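Local coordinates for protein inorganic pyrophosphatase (Helicobacter pylori, PDB 2BQX) that probably catalyses the magnesium-dependent hydrolysis of inorganic pyrophosphate to two phosphate ions, working as a homohexamer, at residues A[12-23]-A[77-88]. Residues are numbered along the deposited sequence; the frame is centred on the assembly and turned at random.
Sequences ADSLCVVIEISK and AFQAGSVVKARL
Leu-15 and Val-17 pair their backbones with Ala-86 and Val-84 as strands 14-21 and 83-88 run antiparallel, their short axes at 131°, in the curled sheet of the pyrophosphatase beta-barrel fold. A classic beta bulge interrupts the pairing where Ser-14 and Leu-15 both face Ala-86, and beyond it Leu-88 N donates to Ala-12 O at 2.9 Å. At the other end the bond from Ile-19 N to Ser-82 O carries the contact on into the type II turn 79-82, within which Gly-81 N donates to Ile-19 O (2.7 Å). Leu-15, Val-17, Val-84 and Ala-86 project from one face of the sheet. Chi1 of 71° sets Leu-15 CG between its own backbone N and carbonyl carbon, and CD2 reaches Leu-88 CD1 at a tight 3.5 Å, the two side chains crossing at about a right angle and both packing against Leu-164 of helix 157-171. Farther along, Ile-19 CD1 meets Val-84 CG1 (3.8 Å), while Ile-19 CG1 lies against Phe-78 CB. Cys-16, Val-18 and Val-83 lie on the reverse face, where Val-83 also packs on Met-39 of a neighbouring subunit. Water 1 accepts from Arg-87 NH2 in the guanidinium plane and donates to Leu-88 O; Arg-87 NH2 also bonds Val-119 O. In the turn, Gln-79 O takes both Ser-82 N and Ser-82 OG, and Ser-82 OG donates in the carbonyl plane, on a lone pair of Gln-79 O, at 2.7 Å. Past the strand, Ser-22 OG, anti to its backbone nitrogen, donates to Phe-78 O at 2.7 Å from above the carbonyl plane, 55° out of it.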
loop_
_atom_site.group_PDB
_atom_site.type_symbol
_atom_site.label_atom_id
_atom_site.label_comp_id
_atom_site.label_asym_id
_atom_site.label_seq_id
_atom_site.Cartn_x
_atom_site.Cartn_y
_atom_site.Cartn_z
ATOM N N ALA A 12 2.207 5.704 34.083
ATOM C CA ALA A 12 3.288 5.007 33.390
ATOM C C ALA A 12 2.820 3.769 32.639
ATOM O O ALA A 12 3.413 3.387 31.627
ATOM C CB ALA A 12 4.377 4.623 34.389
ATOM N N ASP A 13 1.762 3.138 33.143
ATOM C CA ASP A 13 1.218 1.939 32.522
ATOM C C ASP A 13 -0.020 2.233 31.681
ATOM O O ASP A 13 -0.718 1.317 31.262
ATOM C CB ASP A 13 0.883 0.891 33.586
ATOM C CG ASP A 13 2.123 0.303 34.238
ATOM O OD1 ASP A 13 3.043 -0.122 33.504
ATOM O OD2 ASP A 13 2.175 0.260 35.483
ATOM N N SER A 14 -0.289 3.512 31.446
ATOM C CA SER A 14 -1.426 3.926 30.632
ATOM C C SER A 14 -1.358 5.428 30.374
ATOM O O SER A 14 -2.245 6.175 30.782
ATOM C CB SER A 14 -2.745 3.586 31.327
ATOM O OG SER A 14 -3.854 3.916 30.502
ATOM N N LEU A 15 -0.293 5.869 29.706
ATOM C CA LEU A 15 -0.126 7.287 29.414
ATOM C C LEU A 15 -0.540 7.601 27.983
ATOM O O LEU A 15 -0.351 6.790 27.074
ATOM C CB LEU A 15 1.326 7.723 29.635
ATOM C CG LEU A 15 2.395 7.256 28.652
ATOM C CD1 LEU A 15 3.680 8.029 28.899
ATOM C CD2 LEU A 15 2.625 5.767 28.794
ATOM N N CYS A 16 -1.104 8.787 27.786
ATOM C CA CYS A 16 -1.541 9.182 26.459
ATOM C C CYS A 16 -0.381 9.616 25.581
ATOM O O CYS A 16 0.490 10.379 26.000
ATOM C CB CYS A 16 -2.561 10.321 26.540
ATOM S SG CYS A 16 -4.168 9.844 27.218
ATOM N N VAL A 17 -0.369 9.114 24.355
ATOM C CA VAL A 17 0.664 9.486 23.409
ATOM C C VAL A 17 -0.014 9.975 22.142
ATOM O O VAL A 17 -0.820 9.261 21.537
ATOM C CB VAL A 17 1.598 8.301 23.073
ATOM C CG1 VAL A 17 2.621 8.735 22.030
ATOM C CG2 VAL A 17 2.313 7.830 24.332
ATOM N N VAL A 18 0.283 11.217 21.775
ATOM C CA VAL A 18 -0.262 11.816 20.567
ATOM C C VAL A 18 0.695 11.443 19.446
ATOM O O VAL A 18 1.854 11.851 19.447
ATOM C CB VAL A 18 -0.339 13.357 20.682
ATOM C CG1 VAL A 18 -0.805 13.955 19.366
ATOM C CG2 VAL A 18 -1.303 13.743 21.798
ATOM N N ILE A 19 0.210 10.650 18.498
ATOM C CA ILE A 19 1.026 10.199 17.378
ATOM C C ILE A 19 1.255 11.291 16.340
ATOM O O ILE A 19 0.307 11.912 15.871
ATOM C CB ILE A 19 0.356 9.008 16.665
ATOM C CG1 ILE A 19 0.062 7.893 17.671
ATOM C CG2 ILE A 19 1.257 8.505 15.554
ATOM C CD1 ILE A 19 1.285 7.341 18.361
ATOM N N GLU A 20 2.511 11.511 15.977
ATOM C CA GLU A 20 2.847 12.514 14.976
ATOM C C GLU A 20 3.498 11.871 13.757
ATOM O O GLU A 20 3.543 12.466 12.682
ATOM C CB GLU A 20 3.805 13.552 15.557
ATOM C CG GLU A 20 3.206 14.414 16.648
ATOM C CD GLU A 20 4.223 15.367 17.234
ATOM O OE1 GLU A 20 5.279 14.883 17.687
ATOM O OE2 GLU A 20 3.969 16.590 17.241
ATOM N N ILE A 21 4.021 10.660 13.936
ATOM C CA ILE A 21 4.672 9.941 12.850
ATOM C C ILE A 21 4.185 8.502 12.863
ATOM O O ILE A 21 4.230 7.843 13.895
ATOM C CB ILE A 21 6.203 9.928 13.009
ATOM C CG1 ILE A 21 6.718 11.356 13.217
ATOM C CG2 ILE A 21 6.837 9.295 11.774
ATOM C CD1 ILE A 21 8.202 11.435 13.482
ATOM N N SER A 22 3.713 8.025 11.718
ATOM C CA SER A 22 3.207 6.661 11.614
ATOM C C SER A 22 4.337 5.700 11.263
ATOM O O SER A 22 5.214 6.028 10.460
ATOM C CB SER A 22 2.107 6.600 10.548
ATOM O OG SER A 22 1.386 5.387 10.630
ATOM N N LYS A 23 4.322 4.517 11.871
ATOM C CA LYS A 23 5.356 3.516 11.603
ATOM C C LYS A 23 5.500 3.306 10.092
ATOM O O LYS A 23 4.505 3.291 9.368
ATOM C CB LYS A 23 4.989 2.182 12.275
ATOM C CG LYS A 23 6.066 1.117 12.142
ATOM C CD LYS A 23 5.627 -0.216 12.727
ATOM C CE LYS A 23 6.766 -1.223 12.674
ATOM N NZ LYS A 23 6.309 -2.585 13.077
ATOM N N ALA A 77 0.699 0.409 12.064
ATOM C CA ALA A 77 0.968 1.842 11.984
ATOM C C ALA A 77 -0.285 2.644 12.356
ATOM O O ALA A 77 -1.344 2.457 11.756
ATOM C CB ALA A 77 1.409 2.199 10.556
ATOM N N PHE A 78 -0.162 3.524 13.349
ATOM C CA PHE A 78 -1.272 4.358 13.787
ATOM C C PHE A 78 -1.250 5.667 12.997
ATOM O O PHE A 78 -0.180 6.208 12.704
ATOM C CB PHE A 78 -1.160 4.662 15.292
ATOM C CG PHE A 78 -1.161 3.431 16.161
ATOM C CD1 PHE A 78 -2.153 2.463 16.015
ATOM C CD2 PHE A 78 -0.156 3.223 17.099
ATOM C CE1 PHE A 78 -2.144 1.304 16.789
ATOM C CE2 PHE A 78 -0.136 2.065 17.880
ATOM C CZ PHE A 78 -1.131 1.105 17.719
ATOM N N GLN A 79 -2.434 6.169 12.670
ATOM C CA GLN A 79 -2.588 7.403 11.902
ATOM C C GLN A 79 -2.045 8.637 12.607
ATOM O O GLN A 79 -2.337 8.869 13.782
ATOM C CB GLN A 79 -4.068 7.612 11.586
ATOM C CG GLN A 79 -4.357 8.866 10.775
ATOM C CD GLN A 79 -5.734 8.813 10.143
ATOM O OE1 GLN A 79 -6.001 7.970 9.284
ATOM N NE2 GLN A 79 -6.615 9.704 10.570
ATOM N N ALA A 80 -1.250 9.433 11.894
ATOM C CA ALA A 80 -0.704 10.646 12.495
ATOM C C ALA A 80 -1.896 11.471 12.958
ATOM O O ALA A 80 -2.890 11.592 12.245
ATOM C CB ALA A 80 0.120 11.432 11.478
ATOM N N GLY A 81 -1.801 12.027 14.160
ATOM C CA GLY A 81 -2.901 12.815 14.677
ATOM C C GLY A 81 -3.766 12.048 15.660
ATOM O O GLY A 81 -4.530 12.656 16.406
ATOM N N SER A 82 -3.672 10.720 15.678
ATOM C CA SER A 82 -4.478 9.944 16.620
ATOM C C SER A 82 -3.776 9.894 17.976
ATOM O O SER A 82 -2.623 10.308 18.105
ATOM C CB SER A 82 -4.725 8.520 16.095
ATOM O OG SER A 82 -3.510 7.805 15.914
ATOM N N VAL A 83 -4.482 9.389 18.980
ATOM C CA VAL A 83 -3.949 9.295 20.329
ATOM C C VAL A 83 -4.074 7.865 20.814
ATOM O O VAL A 83 -5.150 7.272 20.737
ATOM C CB VAL A 83 -4.740 10.201 21.295
ATOM C CG1 VAL A 83 -4.151 10.122 22.689
ATOM C CG2 VAL A 83 -4.735 11.632 20.783
ATOM N N VAL A 84 -2.979 7.305 21.314
ATOM C CA VAL A 84 -2.999 5.934 21.805
ATOM C C VAL A 84 -2.556 5.864 23.262
ATOM O O VAL A 84 -1.616 6.546 23.663
ATOM C CB VAL A 84 -2.076 5.023 20.960
ATOM C CG1 VAL A 84 -0.642 5.516 21.036
ATOM C CG2 VAL A 84 -2.173 3.580 21.449
ATOM N N LYS A 85 -3.251 5.054 24.056
ATOM C CA LYS A 85 -2.887 4.877 25.455
ATOM C C LYS A 85 -1.789 3.824 25.439
ATOM O O LYS A 85 -1.971 2.730 24.900
ATOM C CB LYS A 85 -4.085 4.384 26.270
ATOM C CG LYS A 85 -5.216 5.390 26.403
ATOM C CD LYS A 85 -6.298 4.859 27.334
ATOM C CE LYS A 85 -7.360 5.911 27.610
ATOM N NZ LYS A 85 -8.335 5.434 28.640
ATOM N N ALA A 86 -0.648 4.153 26.029
ATOM C CA ALA A 86 0.488 3.249 26.034
ATOM C C ALA A 86 1.050 2.965 27.423
ATOM O O ALA A 86 0.595 3.524 28.423
ATOM C CB ALA A 86 1.585 3.825 25.148
ATOM N N ARG A 87 2.037 2.079 27.477
ATOM C CA ARG A 87 2.691 1.743 28.737
ATOM C C ARG A 87 4.191 1.744 28.486
ATOM O O ARG A 87 4.655 1.278 27.448
ATOM C CB ARG A 87 2.229 0.376 29.239
ATOM C CG ARG A 87 2.550 -0.785 28.318
ATOM C CD ARG A 87 1.806 -2.036 28.779
ATOM N NE ARG A 87 2.054 -3.179 27.915
ATOM C CZ ARG A 87 3.177 -3.887 27.909
ATOM N NH1 ARG A 87 3.306 -4.910 27.071
ATOM N NH2 ARG A 87 4.162 -3.589 28.748
ATOM N N LEU A 88 4.947 2.284 29.434
ATOM C CA LEU A 88 6.400 2.357 29.307
ATOM C C LEU A 88 7.120 1.036 29.536
ATOM O O LEU A 88 6.705 0.225 30.363
ATOM C CB LEU A 88 6.960 3.373 30.307
ATOM C CG LEU A 88 7.202 4.830 29.919
ATOM C CD1 LEU A 88 6.091 5.362 29.057
ATOM C CD2 LEU A 88 7.353 5.642 31.207
HETATM O O HOH W 1 4.714 -1.678 30.856
#